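Pseudouridine synthase (Pyrococcus abyssi, PDB 2AUS) probably isomerises uridine to pseudouridine in RNA, as the Cbf5 member of the TruB family of pseudouridine synthases. Local coordinates at residues V63-R68 with V215-L220; R126-E131 with G188-V193; I158-L161 with D167-F170; V287-L292 with V318-V323; K293-A298 with R327-K332. One frame throughout, in Å; residues are numbered along the deposited sequence.

Interaction 1: residues V63-R68 with V215-L220; sequences VAWIKR and VTLHDL
Leu217 points the two methyls of its isobutyl end at two residues of the facing helix, CD1 at Trp65 and CD2 at Ile66. This is a helix-helix contact in the part of the fold built round the mixed sheet of strand 47-53: helix 59-69 brings Trp65 and Ile66, and the first turn of helix 217-228 brings Leu217 and Leu220. The leucine crosses both partners at about a right angle. Its CD1 does not lie over the indole; it comes to the six-membered ring at the edge, near the ring plane, 3.5 Å from Trp65 CE3. Its other methyl, CD2, meets Ile66 CG1 at 3.7 Å. Leu217 CG stands anti to its own carbonyl carbon (chi1 -67°), and this carries the fork across the gap toward both residues. Leu220, one turn further on, approaches Ile66 more obliquely, with its CD1 4.1 Å from the same CG1, which therefore touches two leucines. Beneath, Ile66 and Leu220 both rest on Leu51 of the central strand. On another side, aromatic side chains from the chain of another protein pack on Leu217 and meet the Trp65 ring, which places the contact next to a subunit interface. No hydrogen bond crosses between the two segments. The polar order lies at the start of helix 217-228, where Thr216 and Asp219 form a capping box: Asp219 N donates to Thr216 OG1 at 3.2 Å, and Thr216 N gives its hydrogen to Asp219 OD2 at 3.0 Å, from 41° above the carboxylate plane.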
# COMPACT_ATOMS: atom_id res chain seq x y z
N VAL A 63 7.77 7.08 10.50
CA VAL A 63 9.04 7.52 11.06
C VAL A 63 10.15 6.60 10.54
O VAL A 63 11.25 7.06 10.20
CB VAL A 63 9.02 7.50 12.60
CG1 VAL A 63 10.39 7.83 13.15
CG2 VAL A 63 8.00 8.50 13.11
N ALA A 64 9.87 5.30 10.47
CA ALA A 64 10.85 4.34 9.97
C ALA A 64 11.25 4.74 8.55
O ALA A 64 12.43 4.70 8.20
CB ALA A 64 10.27 2.92 9.99
N TRP A 65 10.27 5.13 7.74
CA TRP A 65 10.54 5.55 6.36
C TRP A 65 11.42 6.79 6.33
O TRP A 65 12.34 6.91 5.52
CB TRP A 65 9.24 5.86 5.61
CG TRP A 65 8.43 4.66 5.23
CD1 TRP A 65 8.87 3.38 5.10
CD2 TRP A 65 7.04 4.65 4.85
NE1 TRP A 65 7.85 2.57 4.67
CE2 TRP A 65 6.72 3.32 4.51
CE3 TRP A 65 6.05 5.64 4.77
CZ2 TRP A 65 5.43 2.95 4.09
CZ3 TRP A 65 4.77 5.26 4.35
CH2 TRP A 65 4.48 3.93 4.01
N ILE A 66 11.13 7.73 7.23
CA ILE A 66 11.89 8.96 7.29
C ILE A 66 13.36 8.66 7.65
O ILE A 66 14.27 9.27 7.08
CB ILE A 66 11.24 9.93 8.30
CG1 ILE A 66 10.01 10.57 7.66
CG2 ILE A 66 12.24 10.98 8.76
CD1 ILE A 66 9.18 11.40 8.60
N LYS A 67 13.58 7.73 8.56
CA LYS A 67 14.95 7.37 8.95
C LYS A 67 15.69 6.77 7.77
O LYS A 67 16.89 7.03 7.58
CB LYS A 67 14.94 6.38 10.12
CG LYS A 67 14.26 6.92 11.38
CD LYS A 67 14.72 6.21 12.64
CE LYS A 67 14.34 4.74 12.65
NZ LYS A 67 14.84 4.05 13.87
N ARG A 68 14.99 5.98 6.96
CA ARG A 68 15.60 5.36 5.79
C ARG A 68 15.91 6.39 4.73
O ARG A 68 17.01 6.41 4.18
CB ARG A 68 14.68 4.28 5.21
CG ARG A 68 14.34 3.18 6.20
CD ARG A 68 13.80 1.93 5.53
NE ARG A 68 13.46 0.93 6.54
CZ ARG A 68 12.28 0.84 7.15
NH1 ARG A 68 11.31 1.70 6.85
NH2 ARG A 68 12.07 -0.08 8.08
N VAL A 215 5.71 19.22 4.64
CA VAL A 215 6.28 18.47 3.53
C VAL A 215 5.83 17.01 3.52
O VAL A 215 5.38 16.48 4.53
CB VAL A 215 7.83 18.52 3.57
CG1 VAL A 215 8.30 19.96 3.37
CG2 VAL A 215 8.35 17.96 4.89
N THR A 216 5.96 16.37 2.36
CA THR A 216 5.57 14.97 2.21
C THR A 216 6.80 14.09 2.09
O THR A 216 7.91 14.58 1.87
CB THR A 216 4.73 14.75 0.93
OG1 THR A 216 5.53 15.02 -0.22
CG2 THR A 216 3.49 15.65 0.91
N LEU A 217 6.59 12.79 2.23
CA LEU A 217 7.67 11.82 2.14
C LEU A 217 8.37 11.90 0.78
O LEU A 217 9.58 11.73 0.69
CB LEU A 217 7.10 10.42 2.37
CG LEU A 217 6.59 10.21 3.80
CD1 LEU A 217 5.66 9.00 3.87
CD2 LEU A 217 7.79 10.04 4.73
N HIS A 218 7.60 12.15 -0.26
CA HIS A 218 8.17 12.26 -1.60
C HIS A 218 9.01 13.52 -1.68
O HIS A 218 10.06 13.53 -2.33
CB HIS A 218 7.07 12.28 -2.66
CG HIS A 218 6.52 10.92 -2.96
ND1 HIS A 218 5.35 10.73 -3.67
CD2 HIS A 218 6.99 9.69 -2.68
CE1 HIS A 218 5.12 9.44 -3.80
NE2 HIS A 218 6.11 8.78 -3.21
N ASP A 219 8.55 14.58 -1.02
CA ASP A 219 9.32 15.81 -1.01
C ASP A 219 10.68 15.52 -0.40
O ASP A 219 11.70 15.90 -0.94
CB ASP A 219 8.64 16.90 -0.18
CG ASP A 219 7.40 17.45 -0.84
OD1 ASP A 219 7.30 17.35 -2.09
OD2 ASP A 219 6.54 17.99 -0.11
N LEU A 220 10.67 14.83 0.74
CA LEU A 220 11.90 14.49 1.44
C LEU A 220 12.84 13.66 0.59
O LEU A 220 14.06 13.89 0.59
CB LEU A 220 11.60 13.74 2.74
CG LEU A 220 10.97 14.56 3.87
CD1 LEU A 220 10.81 13.69 5.11
CD2 LEU A 220 11.85 15.77 4.17

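Interaction 2: residues R126-E131 with G188-V193; sequences RAVMKE and GLALGV
No flat group takes part where Val128 meets Ala190 and Leu191, so there are no ring faces or edges between the segments; the side chain of Phe132, outside the segments, touches Ala190. What touches is methyl against methyl. Val128 points toward the other helix and divides its branches between two neighbours. CG1, anti to the backbone N (chi1 174°), reaches Ala190 CB at 3.7 Å. CG2, on the side of the backbone N, meets Leu191 CD2, also at 3.7 Å. That leucine methyl sits against the fork of the valine and not on one prong alone, for it is also 3.8 Å from Val128 CB and 4.1 Å from Val128 CG1. Leu191 CB does not aim at Val128; it is the end of the side chain that swings in close. The pair belongs to helices 122-131 and 180-191, which pack on the antiparallel sheet that includes strands 108-116, 152-164 and 167-174, part of the pseudouridine synthase fold. Met129, next to Val128, drops onto Met114, Val168 and Phe170 of that sheet, while Leu191 rests on Leu116. Ala190 lies at the exposed margin and Leu191 is buried, so the contact runs from solvent down toward the sheet. Gly192, the first residue to leave helical backbone angles, takes a positive phi of 83°, at which a beta carbon would be jammed against Leu191 O, and its N donates to Leu189 O at 3.1 Å.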
# COMPACT_ATOMS: atom_id res chain seq x y z
N ARG A 126 -26.20 22.11 13.46
CA ARG A 126 -25.42 23.29 13.80
C ARG A 126 -25.56 23.71 15.26
O ARG A 126 -24.59 24.16 15.87
CB ARG A 126 -25.80 24.47 12.90
CG ARG A 126 -25.14 24.43 11.53
CD ARG A 126 -24.98 25.84 10.97
NE ARG A 126 -24.04 25.88 9.85
CZ ARG A 126 -24.27 25.32 8.67
NH1 ARG A 126 -25.41 24.69 8.44
NH2 ARG A 126 -23.35 25.40 7.71
N ALA A 127 -26.76 23.56 15.81
CA ALA A 127 -27.00 23.95 17.20
C ALA A 127 -26.33 22.99 18.17
O ALA A 127 -25.71 23.42 19.14
CB ALA A 127 -28.50 24.00 17.47
N VAL A 128 -26.45 21.69 17.90
CA VAL A 128 -25.85 20.67 18.76
C VAL A 128 -24.33 20.69 18.73
O VAL A 128 -23.68 20.48 19.76
CB VAL A 128 -26.33 19.27 18.36
CG1 VAL A 128 -25.59 18.22 19.16
CG2 VAL A 128 -27.83 19.16 18.60
N MET A 129 -23.76 20.93 17.56
CA MET A 129 -22.31 20.96 17.45
C MET A 129 -21.76 22.27 17.98
O MET A 129 -20.55 22.47 18.06
CB MET A 129 -21.88 20.75 16.00
CG MET A 129 -22.05 19.32 15.53
SD MET A 129 -21.50 19.07 13.85
CE MET A 129 -19.71 19.20 14.06
N LYS A 130 -22.67 23.17 18.34
CA LYS A 130 -22.28 24.46 18.88
C LYS A 130 -22.15 24.29 20.39
O LYS A 130 -21.36 24.96 21.04
CB LYS A 130 -23.33 25.52 18.55
CG LYS A 130 -22.91 26.94 18.89
CD LYS A 130 -21.71 27.37 18.06
CE LYS A 130 -21.28 28.80 18.39
NZ LYS A 130 -20.06 29.20 17.62
N GLU A 131 -22.94 23.36 20.94
CA GLU A 131 -22.93 23.10 22.37
C GLU A 131 -21.79 22.19 22.81
O GLU A 131 -21.53 22.05 24.00
CB GLU A 131 -24.26 22.47 22.80
CG GLU A 131 -24.39 21.00 22.43
CD GLU A 131 -25.73 20.40 22.81
OE1 GLU A 131 -26.77 20.90 22.32
OE2 GLU A 131 -25.74 19.43 23.59
N GLY A 188 -23.07 12.20 17.88
CA GLY A 188 -24.07 11.33 17.28
C GLY A 188 -25.12 10.95 18.31
O GLY A 188 -26.30 10.83 17.98
N LEU A 189 -24.69 10.77 19.56
CA LEU A 189 -25.61 10.41 20.64
C LEU A 189 -26.53 11.58 20.94
O LEU A 189 -27.72 11.40 21.17
CB LEU A 189 -24.84 10.03 21.91
CG LEU A 189 -24.17 8.65 21.93
CD1 LEU A 189 -23.40 8.48 23.23
CD2 LEU A 189 -25.22 7.56 21.78
N ALA A 190 -25.97 12.79 20.92
CA ALA A 190 -26.73 14.00 21.18
C ALA A 190 -27.77 14.24 20.10
O ALA A 190 -28.86 14.74 20.38
CB ALA A 190 -25.79 15.19 21.27
N LEU A 191 -27.44 13.89 18.86
CA LEU A 191 -28.36 14.06 17.73
C LEU A 191 -29.42 12.97 17.74
O LEU A 191 -30.43 13.07 17.04
CB LEU A 191 -27.60 14.02 16.41
CG LEU A 191 -26.70 15.23 16.14
CD1 LEU A 191 -25.95 15.01 14.84
CD2 LEU A 191 -27.55 16.49 16.06
N GLY A 192 -29.18 11.93 18.54
CA GLY A 192 -30.13 10.83 18.65
C GLY A 192 -30.03 9.78 17.56
O GLY A 192 -30.52 8.67 17.74
N VAL A 193 -29.38 10.11 16.45
CA VAL A 193 -29.25 9.17 15.34
C VAL A 193 -27.94 8.38 15.31
O VAL A 193 -27.85 7.34 14.66
CB VAL A 193 -29.39 9.91 13.99
CG1 VAL A 193 -30.70 10.67 13.97
CG2 VAL A 193 -28.21 10.86 13.78

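Interaction 3: residues I158-L161 with D167-F170; sequences IEIL and DVLF
Phe170 CG is wedged between its backbone N and carbonyl carbon (chi1 69°), and from there the ring leans to Ile158, whose CG2 meets Phe170 CD1 at 3.9 Å, obliquely to the ring. Leu169, its CG anti to the backbone N, turns its branch to Leu161 instead: Leu169 CG lies 3.9 Å from Leu161 CD1. Between these two packings the backbones are joined by a bond from Leu161 N to Leu169 O, 2.7 Å long, lying in the carbonyl plane but bent at the hydrogen (141°). Ile160 and Phe170 form an antiparallel non-hydrogen-bonded pair, their CA atoms 4.2 Å apart. With an alanine in place of Leu169, Leu161 CD1 would probably lose its partner across the strands, opening a gap beside Leu161. Below Ile158, Ile160 and Phe170 sits Met129 of helix 122-131, which covers this face. The axes of the two short segments stand at 124°, well short of antiparallel, in the beta hairpin of strands 152-164 and 167-174, part of the antiparallel sheet of the pseudouridine synthase fold.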
# COMPACT_ATOMS: atom_id res chain seq x y z
N ILE A 158 -15.55 24.43 17.19
CA ILE A 158 -16.07 23.49 16.22
C ILE A 158 -16.66 24.35 15.12
O ILE A 158 -17.69 24.99 15.31
CB ILE A 158 -17.18 22.59 16.79
CG1 ILE A 158 -16.58 21.61 17.80
CG2 ILE A 158 -17.87 21.84 15.67
CD1 ILE A 158 -17.60 20.67 18.42
N GLU A 159 -15.99 24.38 13.98
CA GLU A 159 -16.43 25.16 12.84
C GLU A 159 -16.94 24.24 11.73
O GLU A 159 -16.16 23.51 11.11
CB GLU A 159 -15.27 26.01 12.33
CG GLU A 159 -15.44 26.53 10.91
CD GLU A 159 -14.15 27.11 10.35
OE1 GLU A 159 -13.11 26.42 10.42
OE2 GLU A 159 -14.19 28.25 9.84
N ILE A 160 -18.24 24.27 11.49
CA ILE A 160 -18.83 23.44 10.45
C ILE A 160 -18.52 24.05 9.09
O ILE A 160 -18.90 25.19 8.81
CB ILE A 160 -20.36 23.33 10.62
CG1 ILE A 160 -20.67 22.59 11.92
CG2 ILE A 160 -20.97 22.61 9.43
CD1 ILE A 160 -22.14 22.45 12.23
N LEU A 161 -17.81 23.30 8.27
CA LEU A 161 -17.44 23.76 6.94
C LEU A 161 -18.60 23.51 5.98
O LEU A 161 -19.11 24.44 5.36
CB LEU A 161 -16.19 23.03 6.45
CG LEU A 161 -14.91 23.26 7.27
CD1 LEU A 161 -13.77 22.45 6.68
CD2 LEU A 161 -14.55 24.74 7.29
N ASP A 167 -23.74 13.90 5.87
CA ASP A 167 -22.32 14.17 5.94
C ASP A 167 -22.02 15.56 6.46
O ASP A 167 -22.53 16.56 5.95
CB ASP A 167 -21.67 13.96 4.57
CG ASP A 167 -21.70 12.51 4.13
OD1 ASP A 167 -21.10 11.65 4.83
OD2 ASP A 167 -22.33 12.22 3.09
N VAL A 168 -21.19 15.61 7.50
CA VAL A 168 -20.83 16.88 8.11
C VAL A 168 -19.32 17.02 8.12
O VAL A 168 -18.62 16.23 8.74
CB VAL A 168 -21.36 16.97 9.56
CG1 VAL A 168 -21.02 18.33 10.17
CG2 VAL A 168 -22.86 16.74 9.58
N LEU A 169 -18.83 18.03 7.41
CA LEU A 169 -17.40 18.31 7.34
C LEU A 169 -17.15 19.48 8.30
O LEU A 169 -17.69 20.57 8.12
CB LEU A 169 -17.02 18.71 5.91
CG LEU A 169 -15.57 19.15 5.67
CD1 LEU A 169 -14.62 17.98 5.87
CD2 LEU A 169 -15.43 19.71 4.26
N PHE A 170 -16.33 19.25 9.32
CA PHE A 170 -16.07 20.33 10.27
C PHE A 170 -14.63 20.40 10.74
O PHE A 170 -13.88 19.42 10.67
CB PHE A 170 -17.01 20.21 11.47
CG PHE A 170 -16.73 19.02 12.36
CD1 PHE A 170 -15.99 19.17 13.53
CD2 PHE A 170 -17.25 17.77 12.05
CE1 PHE A 170 -15.77 18.09 14.38
CE2 PHE A 170 -17.03 16.68 12.89
CZ PHE A 170 -16.29 16.84 14.06

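Interaction 4: residues V287-L292 with V318-V323; sequences VAIMTL and VDVEKV
Within the PUA domain, a curled beta-sheet brings together strands that are not immediate neighbours, and Val287 and Ile289 of strand 286-291 meet Val318 and Val320 of strand 316-323 in this way. Strand 296-302 runs between the two in sheet order, yet the sheet bends so strongly that the axes of the two short segments stand at 91° and approach to 9.2 Å, a distance bridged by side chains alone. Val287 and Val318 reach toward each other tip to tip, with 3.9 Å between their CG2 atoms; Val287 CG2 is also 4.0 Å from Val318 CG1. Ile289 is extended, CD1 anti to CA (chi2 -179°), which lets its end slide past Val318 in the opposite direction and leaves CD1 4.2 Å from Val318 CG1. The side chains of Ile289 and Val320 cross at about a right angle, and Ile289 CD1 touches Val320 CG2 at 3.9 Å. One isoleucine methyl thus packs against two valines of the facing strand. Ile255 beside Ile289, Ile253 on Val318 and Val263 of helix 257-264 on Val320 extend the apolar cluster. Just after Val320, Glu321 and Lys322 form a classic beta bulge against strand 296-302. Every contact between the segments is aliphatic, without a hydrogen bond or charge, so what joins these strands directly is shape fit and the exclusion of water from the interior of the pseudobarrel.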
# COMPACT_ATOMS: atom_id res chain seq x y z
N VAL A 287 9.20 23.81 30.89
CA VAL A 287 9.80 25.00 30.32
C VAL A 287 10.96 24.64 29.41
O VAL A 287 11.53 23.56 29.50
CB VAL A 287 10.33 25.96 31.41
CG1 VAL A 287 9.19 26.39 32.32
CG2 VAL A 287 11.45 25.29 32.22
N ALA A 288 11.29 25.56 28.51
CA ALA A 288 12.39 25.35 27.60
C ALA A 288 13.50 26.32 28.01
O ALA A 288 13.26 27.51 28.13
CB ALA A 288 11.95 25.62 26.16
N ILE A 289 14.70 25.79 28.24
CA ILE A 289 15.85 26.59 28.62
C ILE A 289 16.55 26.98 27.32
O ILE A 289 16.89 26.11 26.52
CB ILE A 289 16.83 25.79 29.47
CG1 ILE A 289 16.15 25.33 30.76
CG2 ILE A 289 18.08 26.63 29.73
CD1 ILE A 289 17.05 24.55 31.68
N MET A 290 16.76 28.28 27.12
CA MET A 290 17.35 28.76 25.88
C MET A 290 18.64 29.52 26.07
O MET A 290 18.87 30.13 27.12
CB MET A 290 16.36 29.70 25.18
CG MET A 290 14.91 29.21 25.08
SD MET A 290 14.63 27.75 24.08
CE MET A 290 14.79 28.39 22.43
N THR A 291 19.48 29.51 25.04
CA THR A 291 20.72 30.28 25.09
C THR A 291 20.29 31.67 24.64
O THR A 291 19.17 31.86 24.15
CB THR A 291 21.76 29.83 24.06
OG1 THR A 291 21.27 30.11 22.75
CG2 THR A 291 22.11 28.34 24.21
N LEU A 292 21.20 32.64 24.78
CA LEU A 292 20.92 34.00 24.36
C LEU A 292 20.78 34.13 22.84
O LEU A 292 20.42 35.18 22.34
CB LEU A 292 22.00 34.95 24.90
CG LEU A 292 21.94 35.04 26.43
CD1 LEU A 292 23.08 35.89 27.00
CD2 LEU A 292 20.59 35.61 26.80
N VAL A 318 15.27 25.23 37.65
CA VAL A 318 14.68 24.19 36.81
C VAL A 318 15.32 22.82 36.96
O VAL A 318 16.55 22.69 36.98
CB VAL A 318 14.77 24.55 35.31
CG1 VAL A 318 14.12 23.45 34.48
CG2 VAL A 318 14.09 25.89 35.04
N ASP A 319 14.48 21.80 37.07
CA ASP A 319 14.96 20.43 37.16
C ASP A 319 15.00 19.92 35.73
O ASP A 319 13.97 19.58 35.15
CB ASP A 319 14.02 19.56 38.00
CG ASP A 319 14.55 19.33 39.40
OD1 ASP A 319 15.74 18.98 39.53
OD2 ASP A 319 13.78 19.50 40.37
N VAL A 320 16.19 19.90 35.15
CA VAL A 320 16.38 19.47 33.77
C VAL A 320 16.02 18.01 33.55
O VAL A 320 16.55 17.12 34.22
CB VAL A 320 17.83 19.74 33.32
CG1 VAL A 320 18.03 19.26 31.89
CG2 VAL A 320 18.13 21.23 33.42
N GLU A 321 15.14 17.76 32.59
CA GLU A 321 14.70 16.40 32.29
C GLU A 321 15.37 15.87 31.03
O GLU A 321 15.57 14.66 30.90
CB GLU A 321 13.18 16.37 32.13
CG GLU A 321 12.44 16.97 33.30
CD GLU A 321 10.94 16.80 33.20
OE1 GLU A 321 10.36 17.14 32.15
OE2 GLU A 321 10.33 16.33 34.20
N LYS A 322 15.71 16.76 30.11
CA LYS A 322 16.36 16.35 28.87
C LYS A 322 17.23 17.47 28.31
O LYS A 322 16.77 18.60 28.16
CB LYS A 322 15.31 15.92 27.83
CG LYS A 322 15.89 15.66 26.44
CD LYS A 322 16.90 14.51 26.43
CE LYS A 322 17.55 14.38 25.07
NZ LYS A 322 18.57 13.29 25.04
N VAL A 323 18.49 17.14 28.01
CA VAL A 323 19.45 18.09 27.47
C VAL A 323 19.60 17.85 25.97
O VAL A 323 19.74 16.71 25.54
CB VAL A 323 20.84 17.94 28.13
CG1 VAL A 323 21.84 18.86 27.46
CG2 VAL A 323 20.75 18.27 29.62

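Interaction 5: residues K293-A298 with R327-K332; sequences KDELVA and RDWYPK
Lys293 and Glu295 flank Asp294, whose positive phi of 65° turns the chain ahead of strand 296-302, and they face a loop whose residues 327-329 coil like a helix but lack its repeating bonds. Both side chains converge on the hydroxyl of Tyr330. Lys293 NZ donates to Tyr330 OH at 2.9 Å, its chain bent at the last torsion (chi4 62°) so that the ammonium turns to the oxygen. Tyr330 OH in turn donates to Glu295 OE1, modelled at 2.4 Å, so short that the exact value is doubtful. That oxygen lies at the edge of the phenol, in its plane, while the carboxylate is tilted 49° from the ring. The second oxygen, Glu295 OE2, comes 3.6 Å from Trp329 CE3, the carboxylate nearly parallel to the indole. Other bonds fix the same groups: Lys293 NZ also reaches Thr27 OG1 and the carbonyls of Asn28 and Trp31, and Glu295 bonds to Thr291 OG1 and Phe33 N. The nearby positive charge would probably help keep the buried carboxylate ionised. A phenylalanine in place of Tyr330 would probably leave Lys293 and Glu295 each short of a partner and remove the hydroxyl that links them. Here a buried polar network ties a PUA-domain turn to the loop after strand 316-323 and to the N-terminal segment around Asn28, consistent with the N-terminal extension of archaeal Cbf5 packing on its PUA domain.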
# COMPACT_ATOMS: atom_id res chain seq x y z
N LYS A 293 21.08 33.05 22.12
CA LYS A 293 20.94 33.07 20.66
C LYS A 293 19.65 32.35 20.29
O LYS A 293 19.41 32.03 19.14
CB LYS A 293 22.12 32.37 19.99
CG LYS A 293 23.48 33.01 20.26
CD LYS A 293 24.57 32.33 19.42
CE LYS A 293 25.96 32.83 19.81
NZ LYS A 293 26.29 32.50 21.24
N ASP A 294 18.81 32.10 21.30
CA ASP A 294 17.55 31.39 21.11
C ASP A 294 17.68 29.93 20.66
O ASP A 294 16.82 29.40 19.96
CB ASP A 294 16.65 32.18 20.14
CG ASP A 294 16.28 33.55 20.70
OD1 ASP A 294 16.03 33.65 21.92
OD2 ASP A 294 16.23 34.53 19.92
N GLU A 295 18.77 29.28 21.09
CA GLU A 295 18.96 27.86 20.77
C GLU A 295 18.35 27.12 21.94
O GLU A 295 18.42 27.59 23.07
CB GLU A 295 20.44 27.49 20.72
CG GLU A 295 21.28 28.23 19.70
CD GLU A 295 22.75 28.29 20.10
OE1 GLU A 295 23.09 29.13 20.96
OE2 GLU A 295 23.53 27.48 19.58
N LEU A 296 17.76 25.96 21.69
CA LEU A 296 17.16 25.19 22.77
C LEU A 296 18.27 24.44 23.51
O LEU A 296 19.02 23.66 22.91
CB LEU A 296 16.16 24.18 22.21
CG LEU A 296 15.60 23.15 23.20
CD1 LEU A 296 14.77 23.86 24.26
CD2 LEU A 296 14.73 22.14 22.43
N VAL A 297 18.38 24.68 24.80
CA VAL A 297 19.41 23.99 25.58
C VAL A 297 18.84 22.70 26.17
O VAL A 297 19.44 21.62 26.04
CB VAL A 297 19.91 24.85 26.76
CG1 VAL A 297 20.97 24.08 27.54
CG2 VAL A 297 20.44 26.20 26.23
N ALA A 298 17.69 22.82 26.82
CA ALA A 298 17.08 21.68 27.48
C ALA A 298 15.63 21.92 27.86
O ALA A 298 15.18 23.06 27.92
CB ALA A 298 17.88 21.36 28.74
N ARG A 327 27.84 19.20 24.49
CA ARG A 327 28.83 19.79 25.39
C ARG A 327 29.85 20.72 24.74
O ARG A 327 30.43 21.56 25.41
CB ARG A 327 29.58 18.70 26.13
CG ARG A 327 28.71 17.87 27.06
CD ARG A 327 29.43 16.59 27.47
NE ARG A 327 28.55 15.69 28.21
CZ ARG A 327 28.63 15.49 29.52
NH1 ARG A 327 29.55 16.11 30.24
NH2 ARG A 327 27.78 14.66 30.11
N ASP A 328 30.04 20.57 23.43
CA ASP A 328 31.04 21.35 22.69
C ASP A 328 30.68 22.75 22.19
O ASP A 328 31.58 23.53 21.87
CB ASP A 328 31.54 20.50 21.51
CG ASP A 328 32.66 21.17 20.73
OD1 ASP A 328 32.35 21.85 19.72
OD2 ASP A 328 33.84 21.01 21.14
N TRP A 329 29.40 23.08 22.10
CA TRP A 329 29.01 24.39 21.60
C TRP A 329 29.38 25.51 22.56
O TRP A 329 29.87 26.54 22.13
CB TRP A 329 27.51 24.42 21.28
CG TRP A 329 27.17 23.59 20.06
CD1 TRP A 329 28.01 22.76 19.36
CD2 TRP A 329 25.88 23.48 19.44
NE1 TRP A 329 27.32 22.14 18.35
CE2 TRP A 329 26.02 22.55 18.38
CE3 TRP A 329 24.63 24.06 19.68
CZ2 TRP A 329 24.95 22.21 17.55
CZ3 TRP A 329 23.57 23.71 18.85
CH2 TRP A 329 23.73 22.79 17.81
N TYR A 330 29.12 25.31 23.85
CA TYR A 330 29.46 26.31 24.87
C TYR A 330 30.32 25.52 25.85
O TYR A 330 29.89 25.16 26.95
CB TYR A 330 28.19 26.82 25.56
CG TYR A 330 27.31 27.68 24.67
CD1 TYR A 330 27.31 29.07 24.79
CD2 TYR A 330 26.49 27.10 23.70
CE1 TYR A 330 26.51 29.86 23.97
CE2 TYR A 330 25.69 27.88 22.87
CZ TYR A 330 25.71 29.26 23.01
OH TYR A 330 24.96 30.05 22.18
N PRO A 331 31.57 25.26 25.47
CA PRO A 331 32.52 24.49 26.27
C PRO A 331 32.92 25.03 27.63
O PRO A 331 33.01 26.24 27.84
CB PRO A 331 33.73 24.39 25.35
CG PRO A 331 33.74 25.74 24.71
CD PRO A 331 32.26 25.92 24.34
N LYS A 332 33.16 24.11 28.56
CA LYS A 332 33.65 24.49 29.87
C LYS A 332 35.16 24.58 29.65
O LYS A 332 35.78 23.64 29.15
CB LYS A 332 33.36 23.41 30.92
CG LYS A 332 31.96 23.47 31.48
CD LYS A 332 31.86 22.60 32.71
CE LYS A 332 30.45 22.60 33.28
NZ LYS A 332 30.39 21.75 34.50

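The five contacts fall into separate regions. Interactions 2 and 3, both partly buried, share one antiparallel sheet: Met129, from a helix in the former, packs on Phe170 and Val168 in the latter, and interaction 2 opens to solvent at one side. Interactions 4 and 5 share the PUA sheet, where Ile289 and Val297 are joined through their backbones, and are far from the first pair, with centres of interactions 2 and 5 about 51 Å apart. Interaction 1 touches none of the others. Interactions 1, 4 and 5 are buried, but 1 and 4 are purely apolar, whereas 5 is polar and charged. Interaction 3 alone adds a backbone bond between its own segments.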